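C-domain type II peptide synthetase (Streptomyces globisporus, PDB 4ZNM) is a condensation-domain protein of a type II peptide synthetase system, built as one chain with two alpha/beta lobes. Local coordinates at residues A[48-52]-A[160-165]; A[63-67]-A[171-175]; A[264-270]-A[330-334]; A[289-295]-A[311-317]. All coordinates share one frame; numbering follows the deposited sequence. Where two conformers were deposited one is given.

Contact 1. Residues A[48-52]-A[160-165]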
loop_
_atom_site.group_PDB
_atom_site.type_symbol
_atom_site.label_atom_id
_atom_site.label_comp_id
_atom_site.label_asym_id
_atom_site.label_seq_id
_atom_site.Cartn_x
_atom_site.Cartn_y
_atom_site.Cartn_z
ATOM N N ILE A 48 -2.192 6.079 -5.792
ATOM C CA ILE A 48 -2.270 4.631 -5.789
ATOM C C ILE A 48 -3.030 4.249 -7.057
ATOM O O ILE A 48 -4.018 4.906 -7.402
ATOM C CB ILE A 48 -2.956 4.105 -4.483
ATOM C CG1 ILE A 48 -3.101 2.590 -4.495
ATOM C CG2 ILE A 48 -4.343 4.740 -4.324
ATOM C CD1 ILE A 48 -3.609 2.031 -3.103
ATOM N N VAL A 49 -2.565 3.215 -7.757
ATOM C CA VAL A 49 -3.174 2.818 -9.031
ATOM C C VAL A 49 -3.576 1.377 -8.920
ATOM O O VAL A 49 -2.936 0.608 -8.235
ATOM C CB VAL A 49 -2.229 2.994 -10.242
ATOM C CG1 VAL A 49 -1.727 4.395 -10.324
ATOM C CG2 VAL A 49 -1.062 2.003 -10.126
ATOM N N GLY A 50 -4.621 1.006 -9.640
ATOM C CA GLY A 50 -5.017 -0.386 -9.727
ATOM C C GLY A 50 -5.630 -0.638 -11.092
ATOM O O GLY A 50 -6.093 0.297 -11.782
ATOM N N ALA A 51 -5.593 -1.897 -11.485
ATOM C CA ALA A 51 -6.129 -2.313 -12.779
ATOM C C ALA A 51 -6.953 -3.570 -12.634
ATOM O O ALA A 51 -6.581 -4.483 -11.879
ATOM C CB ALA A 51 -5.008 -2.550 -13.757
ATOM N N TRP A 52 -8.050 -3.603 -13.391
ATOM C CA TRP A 52 -8.979 -4.725 -13.426
ATOM C C TRP A 52 -9.198 -5.161 -14.865
ATOM O O TRP A 52 -9.431 -4.308 -15.742
ATOM C CB TRP A 52 -10.300 -4.311 -12.813
ATOM C CG TRP A 52 -10.269 -4.149 -11.353
ATOM C CD1 TRP A 52 -10.650 -5.066 -10.432
ATOM C CD2 TRP A 52 -9.831 -3.007 -10.628
ATOM N NE1 TRP A 52 -10.489 -4.567 -9.181
ATOM C CE2 TRP A 52 -9.979 -3.304 -9.269
ATOM C CE3 TRP A 52 -9.320 -1.769 -10.999
ATOM C CZ2 TRP A 52 -9.640 -2.402 -8.266
ATOM C CZ3 TRP A 52 -8.984 -0.868 -10.016
ATOM C CH2 TRP A 52 -9.151 -1.184 -8.655
ATOM N N ALA A 160 -7.111 7.425 -0.486
ATOM C CA ALA A 160 -7.435 6.009 -0.643
ATOM C C ALA A 160 -6.225 5.151 -0.417
ATOM O O ALA A 160 -5.135 5.477 -0.871
ATOM C CB ALA A 160 -8.013 5.755 -2.066
ATOM N N ASP A 161 -6.413 4.068 0.320
ATOM C CA ASP A 161 -5.443 2.986 0.407
ATOM C C ASP A 161 -5.895 1.750 -0.425
ATOM O O ASP A 161 -6.882 1.820 -1.166
ATOM C CB ASP A 161 -5.207 2.608 1.884
ATOM C CG ASP A 161 -6.514 2.250 2.656
ATOM O OD1 ASP A 161 -7.551 1.899 2.032
ATOM O OD2 ASP A 161 -6.467 2.282 3.923
ATOM N N ALA A 162 -5.149 0.648 -0.341
ATOM C CA ALA A 162 -5.443 -0.528 -1.181
ATOM C C ALA A 162 -6.860 -1.038 -0.943
ATOM O O ALA A 162 -7.599 -1.317 -1.894
ATOM C CB ALA A 162 -4.427 -1.625 -0.953
ATOM N N TRP A 163 -7.274 -1.093 0.310
ATOM C CA TRP A 163 -8.614 -1.587 0.646
ATOM C C TRP A 163 -9.667 -0.665 0.035
ATOM O O TRP A 163 -10.674 -1.120 -0.549
ATOM C CB TRP A 163 -8.776 -1.700 2.177
ATOM C CG TRP A 163 -10.131 -2.145 2.659
ATOM C CD1 TRP A 163 -11.278 -1.439 2.611
ATOM C CD2 TRP A 163 -10.452 -3.384 3.308
ATOM N NE1 TRP A 163 -12.299 -2.151 3.173
ATOM C CE2 TRP A 163 -11.821 -3.350 3.608
ATOM C CE3 TRP A 163 -9.716 -4.519 3.648
ATOM C CZ2 TRP A 163 -12.475 -4.403 4.242
ATOM C CZ3 TRP A 163 -10.365 -5.567 4.273
ATOM C CH2 TRP A 163 -11.734 -5.503 4.561
ATOM N N ALA A 164 -9.410 0.635 0.100
ATOM C CA ALA A 164 -10.325 1.612 -0.496
ATOM C C ALA A 164 -10.460 1.431 -2.000
ATOM O O ALA A 164 -11.531 1.651 -2.547
ATOM C CB ALA A 164 -9.864 3.058 -0.192
HETATM N N MSE A 165 -9.370 1.065 -2.672
HETATM C CA MSE A 165 -9.389 0.888 -4.131
HETATM C C MSE A 165 -10.275 -0.337 -4.486
HETATM O O MSE A 165 -11.013 -0.332 -5.451
HETATM C CB MSE A 165 -7.976 0.688 -4.688
HETATM C CG MSE A 165 -7.096 1.920 -4.684
HETATM SE SE MSE A 165 -7.708 3.301 -5.885
HETATM C CE MSE A 165 -7.867 2.263 -7.502
#

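Contact 2. Residues A[63-67]-A[171-175]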
loop_
_atom_site.group_PDB
_atom_site.type_symbol
_atom_site.label_atom_id
_atom_site.label_comp_id
_atom_site.label_asym_id
_atom_site.label_seq_id
_atom_site.Cartn_x
_atom_site.Cartn_y
_atom_site.Cartn_z
ATOM N N LEU A 63 -20.574 4.055 -17.929
ATOM C CA LEU A 63 -19.467 3.830 -17.017
ATOM C C LEU A 63 -18.946 5.169 -16.503
ATOM O O LEU A 63 -18.594 5.282 -15.327
ATOM C CB LEU A 63 -18.338 3.031 -17.678
ATOM C CG LEU A 63 -17.190 2.692 -16.745
ATOM C CD1 LEU A 63 -17.618 1.687 -15.679
ATOM C CD2 LEU A 63 -16.026 2.114 -17.526
ATOM N N ARG A 64 -18.947 6.187 -17.359
ATOM C CA ARG A 64 -18.494 7.508 -16.968
ATOM C C ARG A 64 -19.437 8.101 -15.932
ATOM O O ARG A 64 -19.006 8.669 -14.918
ATOM C CB ARG A 64 -18.390 8.406 -18.173
ATOM C CG ARG A 64 -17.995 9.808 -17.847
ATOM C CD ARG A 64 -17.667 10.560 -19.132
ATOM N NE ARG A 64 -18.849 10.859 -19.891
ATOM C CZ ARG A 64 -19.175 10.316 -21.072
ATOM N NH1 ARG A 64 -20.305 10.662 -21.660
ATOM N NH2 ARG A 64 -18.406 9.416 -21.660
ATOM N N GLU A 65 -20.725 7.974 -16.181
ATOM C CA GLU A 65 -21.724 8.413 -15.206
ATOM C C GLU A 65 -21.541 7.705 -13.867
ATOM O O GLU A 65 -21.635 8.336 -12.820
ATOM C CB GLU A 65 -23.137 8.161 -15.722
ATOM C CG GLU A 65 -23.606 9.082 -16.834
ATOM C CD GLU A 65 -24.918 8.606 -17.493
ATOM O OE1 GLU A 65 -25.293 7.417 -17.336
ATOM O OE2 GLU A 65 -25.566 9.429 -18.173
ATOM N N ALA A 66 -21.280 6.403 -13.897
ATOM C CA ALA A 66 -21.067 5.646 -12.677
ATOM C C ALA A 66 -19.866 6.177 -11.902
ATOM O O ALA A 66 -19.855 6.180 -10.684
ATOM C CB ALA A 66 -20.888 4.161 -13.004
ATOM N N LEU A 67 -18.825 6.581 -12.616
ATOM C CA LEU A 67 -17.642 7.129 -11.972
ATOM C C LEU A 67 -17.969 8.440 -11.235
ATOM O O LEU A 67 -17.503 8.666 -10.108
ATOM C CB LEU A 67 -16.533 7.353 -12.993
ATOM C CG LEU A 67 -15.207 7.569 -12.265
ATOM C CD1 LEU A 67 -14.503 6.240 -12.169
ATOM C CD2 LEU A 67 -14.361 8.628 -12.937
ATOM N N ASP A 171 -17.956 -0.699 -5.889
ATOM C CA ASP A 171 -19.033 0.266 -5.942
ATOM C C ASP A 171 -19.271 0.720 -7.385
ATOM O O ASP A 171 -20.409 0.842 -7.815
ATOM C CB ASP A 171 -18.696 1.455 -5.065
ATOM C CG ASP A 171 -18.794 1.145 -3.556
ATOM O OD1 ASP A 171 -19.059 -0.028 -3.167
ATOM O OD2 ASP A 171 -18.607 2.102 -2.769
ATOM N N LEU A 172 -18.190 1.010 -8.097
ATOM C CA LEU A 172 -18.281 1.534 -9.465
ATOM C C LEU A 172 -19.017 0.586 -10.384
ATOM O O LEU A 172 -19.927 0.985 -11.100
ATOM C CB LEU A 172 -16.898 1.790 -10.037
ATOM C CG LEU A 172 -16.852 2.122 -11.526
ATOM C CD1 LEU A 172 -17.492 3.483 -11.723
ATOM C CD2 LEU A 172 -15.437 2.082 -12.040
ATOM N N LEU A 173 -18.600 -0.678 -10.371
ATOM C CA LEU A 173 -19.194 -1.654 -11.272
ATOM C C LEU A 173 -20.616 -2.037 -10.853
ATOM O O LEU A 173 -21.450 -2.366 -11.704
ATOM C CB LEU A 173 -18.270 -2.870 -11.374
ATOM C CG LEU A 173 -16.912 -2.418 -11.998
ATOM C CD1 LEU A 173 -16.027 -3.603 -12.178
ATOM C CD2 LEU A 173 -17.080 -1.758 -13.354
ATOM N N ASN A 174 -20.915 -1.933 -9.566
ATOM C CA ASN A 174 -22.292 -2.131 -9.084
ATOM C C ASN A 174 -23.199 -0.983 -9.536
ATOM O O ASN A 174 -24.280 -1.206 -10.057
ATOM C CB ASN A 174 -22.287 -2.241 -7.563
ATOM C CG ASN A 174 -23.673 -2.331 -6.964
ATOM O OD1 ASN A 174 -24.429 -1.358 -6.944
ATOM N ND2 ASN A 174 -23.996 -3.496 -6.428
ATOM N N LEU A 175 -22.747 0.258 -9.339
ATOM C CA LEU A 175 -23.546 1.416 -9.744
ATOM C C LEU A 175 -23.739 1.425 -11.287
ATOM O O LEU A 175 -24.794 1.808 -11.790
ATOM C CB LEU A 175 -22.879 2.717 -9.274
ATOM C CG LEU A 175 -22.874 2.854 -7.737
ATOM C CD1 LEU A 175 -21.986 3.971 -7.321
ATOM C CD2 LEU A 175 -24.311 3.056 -7.151
#

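Contact 3. Residues A[264-270]-A[330-334]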
loop_
_atom_site.group_PDB
_atom_site.type_symbol
_atom_site.label_atom_id
_atom_site.label_comp_id
_atom_site.label_asym_id
_atom_site.label_seq_id
_atom_site.Cartn_x
_atom_site.Cartn_y
_atom_site.Cartn_z
ATOM N N ALA A 264 3.426 -24.270 10.816
ATOM C CA ALA A 264 3.959 -23.495 11.946
ATOM C C ALA A 264 2.890 -22.683 12.687
ATOM O O ALA A 264 3.166 -22.100 13.745
ATOM C CB ALA A 264 5.023 -22.564 11.465
ATOM N N LYS A 265 1.688 -22.616 12.120
ATOM C CA LYS A 265 0.628 -21.819 12.704
ATOM C C LYS A 265 1.020 -20.343 12.714
ATOM O O LYS A 265 0.718 -19.619 13.661
ATOM C CB LYS A 265 0.304 -22.305 14.119
ATOM C CG LYS A 265 -0.116 -23.770 14.147
ATOM C CD LYS A 265 -1.043 -24.127 15.325
ATOM C CE LYS A 265 -1.922 -25.344 14.987
ATOM N NZ LYS A 265 -1.125 -26.505 14.483
ATOM N N CYS A 266 1.716 -19.917 11.656
ATOM C CA CYS A 266 2.035 -18.505 11.424
ATOM C C CYS A 266 1.465 -18.096 10.059
ATOM O O CYS A 266 1.361 -18.926 9.161
ATOM C CB CYS A 266 3.551 -18.273 11.466
ATOM S SG CYS A 266 4.388 -18.826 12.997
ATOM N N SER A 267 1.083 -16.836 9.884
ATOM C CA SER A 267 0.594 -16.394 8.576
ATOM C C SER A 267 1.744 -16.373 7.548
ATOM O O SER A 267 2.929 -16.250 7.930
ATOM C CB SER A 267 -0.033 -15.017 8.679
ATOM O OG SER A 267 0.990 -14.074 8.928
ATOM N N PRO A 268 1.416 -16.464 6.248
ATOM C CA PRO A 268 2.472 -16.337 5.232
ATOM C C PRO A 268 3.189 -14.995 5.318
ATOM O O PRO A 268 4.354 -14.886 4.952
ATOM C CB PRO A 268 1.722 -16.476 3.906
ATOM C CG PRO A 268 0.475 -17.278 4.256
ATOM C CD PRO A 268 0.113 -16.859 5.659
ATOM N N PHE A 269 2.512 -13.967 5.794
ATOM C CA PHE A 269 3.188 -12.690 5.923
ATOM C C PHE A 269 4.259 -12.710 6.995
ATOM O O PHE A 269 5.319 -12.108 6.817
ATOM C CB PHE A 269 2.238 -11.556 6.248
ATOM C CG PHE A 269 2.935 -10.250 6.339
ATOM C CD1 PHE A 269 3.505 -9.704 5.206
ATOM C CD2 PHE A 269 3.087 -9.598 7.545
ATOM C CE1 PHE A 269 4.164 -8.502 5.263
ATOM C CE2 PHE A 269 3.762 -8.392 7.609
ATOM C CZ PHE A 269 4.298 -7.850 6.470
HETATM N N MSE A 270 3.974 -13.360 8.125
HETATM C CA MSE A 270 4.945 -13.450 9.210
HETATM C C MSE A 270 6.186 -14.161 8.731
HETATM O O MSE A 270 7.281 -13.770 9.087
HETATM C CB MSE A 270 4.393 -14.188 10.406
HETATM C CG MSE A 270 3.394 -13.435 11.212
HETATM SE SE MSE A 270 2.534 -14.611 12.517
HETATM C CE MSE A 270 1.273 -13.229 13.089
ATOM N N VAL A 330 10.695 -17.009 13.008
ATOM C CA VAL A 330 9.283 -16.853 12.667
ATOM C C VAL A 330 8.450 -16.825 13.950
ATOM O O VAL A 330 7.525 -16.019 14.089
ATOM C CB VAL A 330 8.802 -17.976 11.710
ATOM C CG1 VAL A 330 7.329 -17.788 11.339
ATOM C CG2 VAL A 330 9.631 -17.984 10.451
ATOM N N LEU A 331 8.777 -17.688 14.904
ATOM C CA LEU A 331 7.999 -17.747 16.133
ATOM C C LEU A 331 8.145 -16.453 16.944
ATOM O O LEU A 331 7.161 -15.954 17.483
ATOM C CB LEU A 331 8.412 -18.946 16.970
ATOM C CG LEU A 331 8.023 -20.304 16.380
ATOM C CD1 LEU A 331 8.658 -21.388 17.211
ATOM C CD2 LEU A 331 6.515 -20.520 16.294
ATOM N N ARG A 332 9.356 -15.898 17.002
ATOM C CA ARG A 332 9.571 -14.601 17.660
ATOM C C ARG A 332 8.826 -13.499 16.932
ATOM O O ARG A 332 8.247 -12.619 17.554
ATOM C CB ARG A 332 11.046 -14.294 17.743
ATOM C CG ARG A 332 11.727 -15.233 18.757
ATOM C CD ARG A 332 13.188 -14.928 18.878
ATOM N NE ARG A 332 13.885 -15.981 19.599
ATOM C CZ ARG A 332 15.162 -15.926 19.956
ATOM N NH1 ARG A 332 15.893 -14.859 19.653
ATOM N NH2 ARG A 332 15.718 -16.953 20.596
ATOM N N THR A 333 8.799 -13.592 15.610
ATOM C CA THR A 333 8.083 -12.614 14.813
ATOM C C THR A 333 6.615 -12.667 15.175
ATOM O O THR A 333 5.976 -11.622 15.305
ATOM C CB THR A 333 8.275 -12.861 13.312
ATOM O OG1 THR A 333 9.643 -12.623 12.982
ATOM C CG2 THR A 333 7.371 -11.956 12.458
ATOM N N ARG A 334 6.086 -13.882 15.349
ATOM C CA ARG A 334 4.666 -14.059 15.661
ATOM C C ARG A 334 4.359 -13.394 16.995
ATOM O O ARG A 334 3.354 -12.706 17.151
ATOM C CB ARG A 334 4.286 -15.542 15.710
ATOM C CG ARG A 334 2.828 -15.805 16.066
ATOM C CD ARG A 334 2.498 -17.275 15.932
ATOM N NE ARG A 334 3.058 -18.030 17.036
ATOM C CZ ARG A 334 3.059 -19.359 17.132
ATOM N NH1 ARG A 334 3.593 -19.951 18.191
ATOM N NH2 ARG A 334 2.559 -20.099 16.166
#

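Contact 4. Residues A[289-295]-A[311-317]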
loop_
_atom_site.group_PDB
_atom_site.type_symbol
_atom_site.label_atom_id
_atom_site.label_comp_id
_atom_site.label_asym_id
_atom_site.label_seq_id
_atom_site.Cartn_x
_atom_site.Cartn_y
_atom_site.Cartn_z
ATOM N N ILE A 289 16.420 -5.958 15.892
ATOM C CA ILE A 289 15.934 -5.485 14.611
ATOM C C ILE A 289 14.558 -4.856 14.720
ATOM O O ILE A 289 13.567 -5.523 15.059
ATOM C CB ILE A 289 15.932 -6.642 13.598
ATOM C CG1 ILE A 289 17.383 -7.058 13.313
ATOM C CG2 ILE A 289 15.220 -6.242 12.321
ATOM C CD1 ILE A 289 17.508 -8.094 12.233
ATOM N N THR A 290 14.488 -3.571 14.408
ATOM C CA THR A 290 13.206 -2.899 14.374
ATOM C C THR A 290 12.892 -2.445 12.943
ATOM O O THR A 290 13.607 -1.626 12.368
ATOM C CB THR A 290 13.168 -1.666 15.319
ATOM O OG1 THR A 290 13.429 -2.064 16.668
ATOM C CG2 THR A 290 11.823 -1.000 15.261
ATOM N N VAL A 291 11.794 -2.958 12.414
ATOM C CA VAL A 291 11.339 -2.678 11.042
ATOM C C VAL A 291 9.853 -2.364 11.098
ATOM O O VAL A 291 9.084 -3.110 11.690
ATOM C CB VAL A 291 11.616 -3.852 10.081
ATOM C CG1 VAL A 291 11.043 -3.562 8.663
ATOM C CG2 VAL A 291 13.099 -4.092 9.977
ATOM N N PRO A 292 9.443 -1.257 10.492
ATOM C CA PRO A 292 8.023 -0.938 10.512
ATOM C C PRO A 292 7.270 -1.690 9.430
ATOM O O PRO A 292 7.833 -2.040 8.376
ATOM C CB PRO A 292 7.985 0.576 10.223
ATOM C CG PRO A 292 9.248 0.855 9.517
ATOM C CD PRO A 292 10.250 -0.143 9.957
ATOM N N THR A 293 6.007 -1.957 9.715
ATOM C CA THR A 293 5.077 -2.412 8.704
ATOM C C THR A 293 4.009 -1.345 8.638
ATOM O O THR A 293 4.047 -0.396 9.425
ATOM C CB THR A 293 4.461 -3.805 9.061
ATOM O OG1 THR A 293 3.815 -4.363 7.907
ATOM C CG2 THR A 293 3.453 -3.692 10.196
ATOM N N PHE A 294 3.057 -1.500 7.719
ATOM C CA PHE A 294 1.811 -0.733 7.764
ATOM C C PHE A 294 0.716 -1.712 8.113
ATOM O O PHE A 294 0.517 -2.723 7.417
ATOM C CB PHE A 294 1.460 -0.061 6.423
ATOM C CG PHE A 294 2.161 1.219 6.166
ATOM C CD1 PHE A 294 1.772 2.379 6.814
ATOM C CD2 PHE A 294 3.158 1.286 5.208
ATOM C CE1 PHE A 294 2.382 3.578 6.543
ATOM C CE2 PHE A 294 3.794 2.471 4.935
ATOM C CZ PHE A 294 3.418 3.633 5.609
ATOM N N SER A 295 -0.017 -1.431 9.178
ATOM C CA SER A 295 -1.187 -2.240 9.451
ATOM C C SER A 295 -2.322 -1.769 8.539
ATOM O O SER A 295 -2.234 -0.696 7.955
ATOM C CB SER A 295 -1.583 -2.127 10.913
ATOM O OG SER A 295 -2.161 -0.850 11.127
ATOM N N ILE A 311 -4.257 3.214 6.672
ATOM C CA ILE A 311 -3.127 2.383 7.058
ATOM C C ILE A 311 -2.302 3.086 8.144
ATOM O O ILE A 311 -2.308 4.318 8.247
ATOM C CB ILE A 311 -2.260 2.007 5.854
ATOM C CG1 ILE A 311 -1.778 3.247 5.107
ATOM C CG2 ILE A 311 -3.034 1.031 4.941
ATOM C CD1 ILE A 311 -0.866 2.904 3.912
ATOM N N ASN A 312 -1.597 2.298 8.947
ATOM C CA ASN A 312 -0.903 2.842 10.127
ATOM C C ASN A 312 0.509 2.240 10.266
ATOM O O ASN A 312 0.706 1.039 10.253
ATOM C CB ASN A 312 -1.741 2.585 11.370
ATOM C CG ASN A 312 -1.115 3.143 12.626
ATOM O OD1 ASN A 312 -0.632 4.291 12.655
ATOM N ND2 ASN A 312 -1.117 2.335 13.675
ATOM N N PHE A 313 1.484 3.129 10.312
ATOM C CA PHE A 313 2.899 2.806 10.489
ATOM C C PHE A 313 3.079 2.153 11.859
ATOM O O PHE A 313 2.686 2.726 12.873
ATOM C CB PHE A 313 3.677 4.129 10.345
ATOM C CG PHE A 313 5.167 4.012 10.240
ATOM C CD1 PHE A 313 5.791 3.943 8.999
ATOM C CD2 PHE A 313 5.956 4.066 11.394
ATOM C CE1 PHE A 313 7.173 3.917 8.891
ATOM C CE2 PHE A 313 7.337 4.035 11.300
ATOM C CZ PHE A 313 7.944 3.967 10.038
ATOM N N LEU A 314 3.610 0.935 11.881
ATOM C CA LEU A 314 3.576 0.095 13.072
ATOM C C LEU A 314 4.949 -0.561 13.299
ATOM O O LEU A 314 5.358 -1.446 12.542
ATOM C CB LEU A 314 2.499 -0.978 12.928
ATOM C CG LEU A 314 2.378 -1.983 14.076
ATOM C CD1 LEU A 314 1.964 -1.275 15.367
ATOM C CD2 LEU A 314 1.417 -3.128 13.731
ATOM N N PRO A 315 5.681 -0.120 14.325
ATOM C CA PRO A 315 7.044 -0.661 14.434
ATOM C C PRO A 315 7.086 -2.044 15.079
ATOM O O PRO A 315 6.444 -2.287 16.102
ATOM C CB PRO A 315 7.771 0.382 15.284
ATOM C CG PRO A 315 6.702 1.153 15.978
ATOM C CD PRO A 315 5.487 1.096 15.130
ATOM N N LEU A 316 7.838 -2.941 14.446
ATOM C CA LEU A 316 7.965 -4.335 14.885
ATOM C C LEU A 316 9.397 -4.573 15.310
ATOM O O LEU A 316 10.289 -4.575 14.465
ATOM C CB LEU A 316 7.586 -5.305 13.757
ATOM C CG LEU A 316 6.171 -5.131 13.220
ATOM C CD1 LEU A 316 5.833 -6.106 12.130
ATOM C CD2 LEU A 316 5.148 -5.226 14.321
ATOM N N ARG A 317 9.609 -4.744 16.612
ATOM C CA ARG A 317 10.946 -4.972 17.146
ATOM C C ARG A 317 11.119 -6.400 17.597
ATOM O O ARG A 317 10.405 -6.841 18.475
ATOM C CB ARG A 317 11.217 -4.063 18.327
ATOM C CG ARG A 317 12.614 -4.227 18.899
ATOM C CD ARG A 317 12.836 -3.287 20.054
ATOM N NE ARG A 317 14.252 -3.169 20.423
ATOM C CZ ARG A 317 14.690 -2.556 21.518
ATOM N NH1 ARG A 317 13.841 -2.021 22.379
ATOM N NH2 ARG A 317 15.982 -2.448 21.745
#

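Contact 1. Residues A[48-52]-A[160-165]
I48 drives its side chain into the first turn of helix 162-180, and here the packing is tightest: CD1 lies 3.5 Å from A162 N and equally close to the carbonyl carbon of D161. The chain is extended, with CG1 anti to the backbone N (chi1 177°), which carries CD1 to the helix start and leaves CG2 to rest 3.6 Å from A160 O. I48 and A162 are nevertheless only partly buried. Deeper along strand 47-55 the fit is slacker. M165, a selenomethionine bent at chi2 and chi3, runs past I48 in the opposite sense and brings CE to the edge of the W52 indole, in the ring plane, 3.9 Å from CH2. CE also comes within 4.1 Å of the backbone N of G50, which has no side chain to stand between strand and methyl. D161 closes the HHxxxD signature of condensation domains as the N-cap: OD1 takes the A164 N-H at 3.0 Å and pairs with R298, while OD2 accepts from F310 N. The cross-contact is thus wholly apolar in its side chains, which suggests that apolar packing joins strand to helix here, while D161 caps the helix and turns to R298 and F310.

Contact 2. Residues A[63-67]-A[171-175]
L172 and A66 make the tightest apolar meeting between helices 60-73 and 162-180, CD1 of the leucine lying 3.7 Å from the alanine CB. Around this pair the other methyl contacts are looser. L67 CD1 comes at an oblique angle to within 4.1 Å of the same L172 CD1, and L63 CD1 meets L173 CD2 at 4.2 Å, again with the side chains crossing. A66 CB also faces L175, whose CB is 4.5 Å away.

A second kind of contact sets a side chain against backbone. In L172, CG stands anti to the backbone N (chi1 171°), and this reach lays CD1 on the peptide between A66 and L67, 3.5 Å from L67 N. That amide already donates within its own helix to L63 O, so the methyl covers a polar group whose need is met.

The axes of the two short helical segments pass 8.8 Å apart with their directions at 127°, a steeply crossed helix pair; the backbones come nearest at A66 and L175, whose CA atoms are 5.7 Å apart, a spacing the single methyl of A66 permits. Each helix follows a strand of the same six-stranded sheet, 47-55 and 148-156 respectively, so the pair belongs to the helical layer of one alpha/beta lobe.

Polar interactions lie at the margins. D171 OD2 forms a salt bridge with R73 and accepts from H74, tying the two helices again beyond the leucines, whereas E65 and R179 make a long, weak ion pair. Y176 extends the apolar patch by touching both L63 and A66.

Contact 3. Residues A[264-270]-A[330-334]
V330, the first residue of the helical segment to touch 264-270, has CG1 anti to its own amide nitrogen (chi1 -179°) and turned to C266. The cysteine was modelled in two conformers; for one of them SG approaches CG1 to 3.5 Å, a fit that is therefore conditional, though CB of C266 lies only 3.8 Å from the same methyl. L331 leads away from the contact at its CB, but CD2 curls back and lies 3.5 Å above the plane of the R334 guanidinium, toward its rim, so that one face of the charged group is backed by hydrocarbon.

T333, about a turn after V330, turns its methyl CG2 to the backbone of M270, 3.8 Å from the carbonyl O. Its hydroxyl is engaged within its own helix, with V329 O.

R334 does the most. Its CB and CG pass obliquely across the selenium of M270, each 3.8 Å from SE. The chain then bends at chi3 (75°) and delivers NH2 to K265 O at 3.1 Å. The acceptor lies almost in the guanidinium plane, but the donor sits above the carbonyl plane, 64° out of it, so the bond misses the lone-pair directions. A264 O is 3.2 Å from the same NH2. The arginine thereby bonds the K265 carbonyl at a helix end, where its positive charge probably suits the local dipole.

That end is a Schellman motif at K265, and S267, with OG accepting from M270 N, caps the next helix. Helix 326-335 thus lies across the junction between helices 251-264 and 268-284, and V330 and T333 continue the packing onto F273 and A274 of the latter.

Contact 4. Residues A[289-295]-A[311-317]
F313 leans over P292 from the neighbouring strand. CB lies 4.1 Å from CE1 of F294. With CG anti to the backbone N (chi1 -169°), the ring is carried over the strand pair: CD1 meets CZ of F294 at 4.1 Å, CE1 and CE2 each lie 3.7 Å from CB of P292, and the tip CZ sits 3.4 Å from that same CB. The proline thus makes a CH-pi contact over one ring face. Toward F294 the ring presents its edge, a T-shaped pair with planes at 78° and centroids 5.9 Å apart. F294 is itself met over a face by CD1 of I311. F26 and F347 extend the aromatic cluster round F313.

Below this apolar row, six backbone hydrogen bonds join V291 with L316, T293 with L314 and S295 with N312, two to each pair; P292 and P315, which have no N-H, fall at a non-hydrogen-bonded pair. On the face bearing T293 and S295, S295 OG and N312 ND2 share E344, and T293 OG1 bonds to F371 O. The arrangement is a long-looped antiparallel hairpin, tied to the five-stranded sheet of its lobe where the P292 backbone bonds to F371 of strand 366-373.

In the fold
From the N terminus, strand 47-55 and helix 60-73 open contacts 1 and 2, and both close on helix 162-180 in the same order, so their loops cross and the helix is tied to sheet and helical layer of one lobe. The chain then enters the second lobe. Contact 3 opens at 264-270 and closes at 330-334; within that span contact 4 opens and closes, since helix 268-284 runs into strand 288-295 and strand 312-319 into helix 326-335. F269 CZ touches T293 OG1 at 3.8 Å between contacts 3 and 4. Across the lobes, D161 OD2 lies 3.6 Å from I311 N, joining contact 1 to the hairpin connection, probably the floor loop of condensation domains.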